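Transcriptional regulator, BadM/Rrf2 family (Thermincola potens, PDB 4CIC) probably binds DNA as an IscR-type transcription factor of the Rrf2 family, linked to the regulation of iron-sulfur cluster biogenesis. Local coordinates at residues 44-47 with 48-51; 129-133 with 134-138. The protein carries 3 engineered substitutions. All coordinates share one frame; numbering follows the deposited sequence.

In the fold
From the N terminus, the chain first runs through helix 9-23 and helix 32-39 and then reaches interaction 1, which lies wholly within helix 43-55, the second helix of the helix-turn-helix. After the two-stranded hairpin 59-62 and 68-71, helix 80-87 and the long helix 112-129, interaction 2 forms the turn into helix 133-143. Each contact joins adjoining segments, so neither closes a long loop, and the two follow in series without nesting or crossing. The centres of interaction 1 and interaction 2 are about 23 Å apart, on opposite sides of the middle of the chain. Helix 9-23 connects them: side chains of both contacts pack on it, while interaction 2 also reaches the second subunit.

Interaction 1 (44-47 with 48-51); sequences PYLE and QLIA
The Tyr45 ring meets Leu49 at its edge: Leu49 CD1 lies in the ring plane, 3.7 Å from Tyr45 CE1. This edge contact holds for one of two modelled conformers of Leu49 and is less certain for that reason. Both residues sit one turn apart on helix 43-55, which with helix 32-39 makes the helix-turn-helix and is probably the recognition helix, as in other Rrf2 regulators. The ring stands anti to the backbone N of Tyr45 and beside the carbonyl carbon (chi1 -168°), where Leu49, one turn on, meets its edge; its OH ends in a hydrogen bond to Thr9 OG1. With an alanine here, Thr9 would probably lose that phenolic partner and a gap would open beside Lys10, and perhaps beside Leu49.

On the buried side, Leu46 and Ile50 lie alongside each other and point the same way, Leu46 CD1 coming within 3.9 Å of Ile50 CG1. Leu46 reaches Ala17, Ile35 and Ala36 as well, and Ile50 meets Leu32, so this side of the helix seats on both helix 9-23 and helix 32-39. Ile50 N gives Leu46 O a nearly straight hydrogen bond (2.9 Å, 172°), and Leu49 N donates to Tyr45 O at 3.0 Å.

On the exposed face Gln48 N makes only a weak bond of 3.3 Å to Pro44 O, and a water reinforces the turn: it donates to Pro44 O at 3.0 Å and accepts from Gln48 NE2 at 2.9 Å.

Interaction 2 (129-133 with 134-138); sequences DSITL and ADMLK
Thr132 and Asp135 bond reciprocally at the start of helix 133-143, forming a capping box with Thr132 as N-cap. In one direction the Asp135 amide N donates to Thr132 OG1 (3.1 Å); in the other the Thr132 amide N donates to Asp135 OD2 (2.9 Å). This second bond is fairly straight, 163° at the hydrogen, but it reaches OD2 on the anti side and 30° out of the carboxylate plane. Thr132 OG1 takes the position between its own backbone N and carbonyl carbon, chi1 64°, which turns the oxygen toward the first turn of the helix. Asp135 turns its CG back beside its own backbone N, which lets OD2 meet Thr132 N at the helix start, where the helix dipole would probably favour the negative charge.

Regular helical bonding follows at once. Thr132 O accepts from Met136 N at 3.1 Å, and Leu133 O from Leu137 N at 2.9 Å. Just ahead of the cap, Ser130 OG is taken up by Val127 O of helix 112-129, and Asp129 makes a salt bridge to Arg85.

Beside the polar box runs an apolar seam. Ile131 CG2 meets Met136 CG at 3.8 Å, the two side chains crossing at about a right angle, and Leu133 CD2 lies 3.9 Å from Met136 SD, whose chain bends at chi3.

Backbone hydrogen bonds join Ile131 to Val80 and Leu133 to Ile78. Helix 80-87 packs against Ile131, Leu133 and Met136, helix 9-23 meets Met136 and Leu137, and the second subunit brings its Val116 to Ile131 and its Thr113 to Met136.

Interaction 1 (44-47 with 48-51)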
ATOM      1  N   PRO A  44     -16.941  14.727 -15.216  1.00 27.02           N
ATOM      2  CA  PRO A  44     -17.978  14.087 -14.396  1.00 29.82           C
ATOM      3  C   PRO A  44     -17.402  13.436 -13.149  1.00 27.79           C
ATOM      4  O   PRO A  44     -18.009  13.492 -12.081  1.00 25.67           O
ATOM      5  CB  PRO A  44     -18.551  13.017 -15.324  1.00 29.84           C
ATOM      6  CG  PRO A  44     -18.267  13.518 -16.684  1.00 37.67           C
ATOM      7  CD  PRO A  44     -16.973  14.245 -16.608  1.00 34.07           C
ATOM      8  N   TYR A  45     -16.232  12.828 -13.280  1.00 26.74           N
ATOM      9  CA  TYR A  45     -15.629  12.147 -12.143  1.00 25.56           C
ATOM     10  C   TYR A  45     -15.225  13.193 -11.121  1.00 23.41           C
ATOM     11  O   TYR A  45     -15.463  13.031  -9.918  1.00 23.25           O
ATOM     12  CB  TYR A  45     -14.405  11.341 -12.604  1.00 22.17           C
ATOM     13  CG  TYR A  45     -13.863  10.370 -11.581  1.00 25.29           C
ATOM     14  CD1 TYR A  45     -13.058  10.803 -10.534  1.00 27.45           C
ATOM     15  CD2 TYR A  45     -14.146   9.021 -11.674  1.00 24.94           C
ATOM     16  CE1 TYR A  45     -12.560   9.907  -9.600  1.00 33.25           C
ATOM     17  CE2 TYR A  45     -13.644   8.120 -10.750  1.00 25.87           C
ATOM     18  CZ  TYR A  45     -12.859   8.565  -9.719  1.00 27.71           C
ATOM     19  OH  TYR A  45     -12.368   7.655  -8.796  1.00 26.66           O
ATOM     20  N   LEU A  46     -14.608  14.270 -11.612  1.00 23.85           N
ATOM     21  CA  LEU A  46     -14.157  15.364 -10.755  1.00 23.27           C
ATOM     22  C   LEU A  46     -15.317  16.012  -9.997  1.00 29.49           C
ATOM     23  O   LEU A  46     -15.188  16.327  -8.816  1.00 26.56           O
ATOM     24  CB  LEU A  46     -13.412  16.419 -11.576  1.00 25.77           C
ATOM     25  CG  LEU A  46     -12.831  17.587 -10.768  1.00 29.16           C
ATOM     26  CD1 LEU A  46     -11.863  17.071  -9.716  1.00 30.75           C
ATOM     27  CD2 LEU A  46     -12.135  18.568 -11.700  1.00 36.53           C
ATOM     28  N   GLU A  47     -16.446  16.214 -10.679  1.00 25.16           N
ATOM     29  CA  GLU A  47     -17.640  16.770 -10.039  1.00 24.83           C
ATOM     30  C   GLU A  47     -18.032  15.963  -8.814  1.00 23.62           C
ATOM     31  O   GLU A  47     -18.366  16.518  -7.758  1.00 24.12           O
ATOM     32  CB  GLU A  47     -18.838  16.753 -10.991  1.00 32.03           C
ATOM     33  CG  GLU A  47     -18.850  17.792 -12.088  1.00 54.63           C
ATOM     34  CD  GLU A  47     -20.150  17.743 -12.881  1.00 73.64           C
ATOM     35  OE1 GLU A  47     -20.985  16.856 -12.587  1.00 77.99           O
ATOM     36  OE2 GLU A  47     -20.339  18.582 -13.790  1.00 81.43           O
ATOM     37  N   GLN A  48     -18.024  14.642  -8.973  1.00 21.40           N
ATOM     38  CA  GLN A  48     -18.422  13.772  -7.883  1.00 22.00           C
ATOM     39  C   GLN A  48     -17.404  13.779  -6.754  1.00 21.54           C
ATOM     40  O   GLN A  48     -17.770  13.724  -5.582  1.00 23.99           O
ATOM     41  CB  GLN A  48     -18.678  12.353  -8.398  1.00 19.57           C
ATOM     42  CG  GLN A  48     -19.883  12.310  -9.334  1.00 22.32           C
ATOM     43  CD  GLN A  48     -20.198  10.913  -9.829  1.00 24.49           C
ATOM     44  OE1 GLN A  48     -20.162   9.959  -9.060  1.00 24.43           O
ATOM     45  NE2 GLN A  48     -20.530  10.791 -11.114  1.00 25.38           N
ATOM     46  N   LEU A  49     -16.125  13.830  -7.119  0.61 17.43           N
ATOM     47  CA  LEU A  49     -15.050  13.895  -6.136  0.61 24.24           C
ATOM     48  C   LEU A  49     -15.214  15.120  -5.265  0.61 27.72           C
ATOM     49  O   LEU A  49     -15.263  15.040  -4.031  0.61 23.52           O
ATOM     50  CB  LEU A  49     -13.702  13.997  -6.844  0.61 32.04           C
ATOM     51  CG  LEU A  49     -12.946  12.713  -7.144  0.61 28.95           C
ATOM     52  CD1 LEU A  49     -11.649  13.068  -7.857  0.61 20.33           C
ATOM     53  CD2 LEU A  49     -12.662  11.968  -5.848  0.61 26.22           C
ATOM     54  N   ILE A  50     -15.296  16.260  -5.937  1.00 25.72           N
ATOM     55  CA  ILE A  50     -15.339  17.560  -5.280  1.00 25.08           C
ATOM     56  C   ILE A  50     -16.526  17.632  -4.336  1.00 29.17           C
ATOM     57  O   ILE A  50     -16.438  18.234  -3.268  1.00 31.94           O
ATOM     58  CB  ILE A  50     -15.425  18.687  -6.318  1.00 27.76           C
ATOM     59  CG1 ILE A  50     -14.085  18.820  -7.039  1.00 35.57           C
ATOM     60  CG2 ILE A  50     -15.822  20.030  -5.657  1.00 33.07           C
ATOM     61  CD1 ILE A  50     -13.023  19.518  -6.212  1.00 38.38           C
ATOM     62  N   ALA A  51     -17.630  16.989  -4.715  1.00 24.02           N
ATOM     63  CA  ALA A  51     -18.811  16.995  -3.856  1.00 28.84           C
ATOM     64  C   ALA A  51     -18.493  16.403  -2.489  1.00 26.47           C
ATOM     65  O   ALA A  51     -18.916  16.936  -1.459  1.00 27.28           O
ATOM     66  CB  ALA A  51     -19.967  16.260  -4.501  1.00 31.89           C
TER
HETATM   67  O   HOH W   1     -20.904  13.153 -12.687  1.00 26.60           O

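Interaction 2 (129-133 with 134-138)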
ATOM      1  N   ASP A 129       0.637  10.945   6.406  1.00 20.06           N
ATOM      2  CA  ASP A 129       0.397  11.975   7.410  1.00 25.25           C
ATOM      3  C   ASP A 129       1.587  12.920   7.535  1.00 25.66           C
ATOM      4  O   ASP A 129       1.478  13.974   8.150  1.00 34.13           O
ATOM      5  CB  ASP A 129       0.067  11.335   8.762  1.00 37.37           C
ATOM      6  CG  ASP A 129      -1.371  10.856   8.839  1.00 45.16           C
ATOM      7  OD1 ASP A 129      -2.173  11.215   7.938  1.00 39.12           O
ATOM      8  OD2 ASP A 129      -1.705  10.146   9.812  1.00 47.49           O
ATOM      9  N   SER A 130       2.719  12.540   6.952  1.00 23.36           N
ATOM     10  CA  SER A 130       3.938  13.329   7.087  1.00 24.69           C
ATOM     11  C   SER A 130       4.062  14.352   5.976  1.00 24.66           C
ATOM     12  O   SER A 130       4.977  15.168   5.990  1.00 26.90           O
ATOM     13  CB  SER A 130       5.171  12.426   7.068  1.00 35.05           C
ATOM     14  OG  SER A 130       5.454  11.985   5.749  1.00 37.18           O
ATOM     15  N   ILE A 131       3.144  14.301   5.012  1.00 21.24           N
ATOM     16  CA  ILE A 131       3.217  15.197   3.849  1.00 20.11           C
ATOM     17  C   ILE A 131       1.974  16.059   3.795  1.00 19.40           C
ATOM     18  O   ILE A 131       0.858  15.545   3.783  1.00 21.54           O
ATOM     19  CB  ILE A 131       3.298  14.374   2.538  1.00 24.49           C
ATOM     20  CG1 ILE A 131       4.574  13.530   2.532  1.00 23.95           C
ATOM     21  CG2 ILE A 131       3.265  15.279   1.308  1.00 22.67           C
ATOM     22  CD1 ILE A 131       4.556  12.395   1.513  1.00 27.40           C
ATOM     23  N   THR A 132       2.145  17.379   3.734  1.00 19.08           N
ATOM     24  CA  THR A 132       0.989  18.238   3.575  1.00 21.40           C
ATOM     25  C   THR A 132       0.952  18.803   2.162  1.00 20.92           C
ATOM     26  O   THR A 132       1.920  18.688   1.406  1.00 17.80           O
ATOM     27  CB  THR A 132       1.017  19.461   4.520  1.00 20.18           C
ATOM     28  OG1 THR A 132       2.131  20.292   4.184  1.00 23.34           O
ATOM     29  CG2 THR A 132       1.126  19.022   5.973  1.00 24.29           C
ATOM     30  N   LEU A 133      -0.161  19.422   1.806  1.00 18.92           N
ATOM     31  CA  LEU A 133      -0.222  20.116   0.523  1.00 17.14           C
ATOM     32  C   LEU A 133       0.826  21.229   0.447  1.00 18.91           C
ATOM     33  O   LEU A 133       1.379  21.466  -0.618  1.00 19.26           O
ATOM     34  CB  LEU A 133      -1.630  20.619   0.233  1.00 18.61           C
ATOM     35  CG  LEU A 133      -2.747  19.578   0.031  1.00 16.57           C
ATOM     36  CD1 LEU A 133      -4.080  20.298  -0.267  1.00 19.07           C
ATOM     37  CD2 LEU A 133      -2.388  18.636  -1.112  1.00 18.80           C
ATOM     38  N   ALA A 134       1.168  21.852   1.572  1.00 17.84           N
ATOM     39  CA  ALA A 134       2.242  22.856   1.529  1.00 20.72           C
ATOM     40  C   ALA A 134       3.588  22.211   1.190  1.00 19.93           C
ATOM     41  O   ALA A 134       4.399  22.789   0.463  1.00 21.29           O
ATOM     42  CB  ALA A 134       2.340  23.623   2.841  1.00 21.12           C
ATOM     43  N   ASP A 135       3.844  21.026   1.744  1.00 19.81           N
ATOM     44  CA  ASP A 135       5.074  20.320   1.411  1.00 19.74           C
ATOM     45  C   ASP A 135       5.132  20.025  -0.088  1.00 24.96           C
ATOM     46  O   ASP A 135       6.186  20.139  -0.722  1.00 26.22           O
ATOM     47  CB  ASP A 135       5.127  18.971   2.142  1.00 21.63           C
ATOM     48  CG  ASP A 135       5.383  19.092   3.643  1.00 38.65           C
ATOM     49  OD1 ASP A 135       6.155  19.969   4.063  1.00 33.74           O
ATOM     50  OD2 ASP A 135       4.823  18.265   4.405  1.00 28.46           O
ATOM     51  N   MET A 136       3.999  19.605  -0.640  1.00 19.16           N
ATOM     52  CA  MET A 136       3.920  19.319  -2.068  1.00 18.92           C
ATOM     53  C   MET A 136       4.149  20.596  -2.902  1.00 19.50           C
ATOM     54  O   MET A 136       4.854  20.566  -3.917  1.00 20.98           O
ATOM     55  CB  MET A 136       2.578  18.648  -2.400  1.00 19.41           C
ATOM     56  CG  MET A 136       2.440  17.198  -1.813  1.00 18.77           C
ATOM     57  SD  MET A 136       0.789  16.570  -2.123  1.00 21.19           S
ATOM     58  CE  MET A 136       0.807  16.282  -3.885  1.00 19.88           C
ATOM     59  N   LEU A 137       3.599  21.714  -2.451  1.00 20.05           N
ATOM     60  CA  LEU A 137       3.870  22.991  -3.133  1.00 22.21           C
ATOM     61  C   LEU A 137       5.357  23.343  -3.162  1.00 24.99           C
ATOM     62  O   LEU A 137       5.885  23.786  -4.191  1.00 27.25           O
ATOM     63  CB  LEU A 137       3.077  24.132  -2.489  1.00 18.13           C
ATOM     64  CG  LEU A 137       1.568  24.160  -2.724  1.00 22.17           C
ATOM     65  CD1 LEU A 137       0.924  25.256  -1.866  1.00 22.03           C
ATOM     66  CD2 LEU A 137       1.254  24.401  -4.192  1.00 23.76           C
ATOM     67  N   LYS A 138       6.026  23.168  -2.024  1.00 26.55           N
ATOM     68  CA  LYS A 138       7.470  23.366  -1.957  1.00 28.46           C
ATOM     69  C   LYS A 138       8.251  22.444  -2.896  1.00 28.25           C
ATOM     70  O   LYS A 138       9.141  22.902  -3.625  1.00 30.48           O
ATOM     71  CB  LYS A 138       7.966  23.220  -0.524  1.00 34.08           C
ATOM     72  CG  LYS A 138       7.466  24.325   0.384  1.00 34.06           C
ATOM     73  CD  LYS A 138       7.892  24.090   1.817  1.00 49.03           C
ATOM     74  CE  LYS A 138       7.449  25.234   2.698  1.00 54.65           C
ATOM     75  NZ  LYS A 138       8.055  25.159   4.058  1.00 66.78           N
TER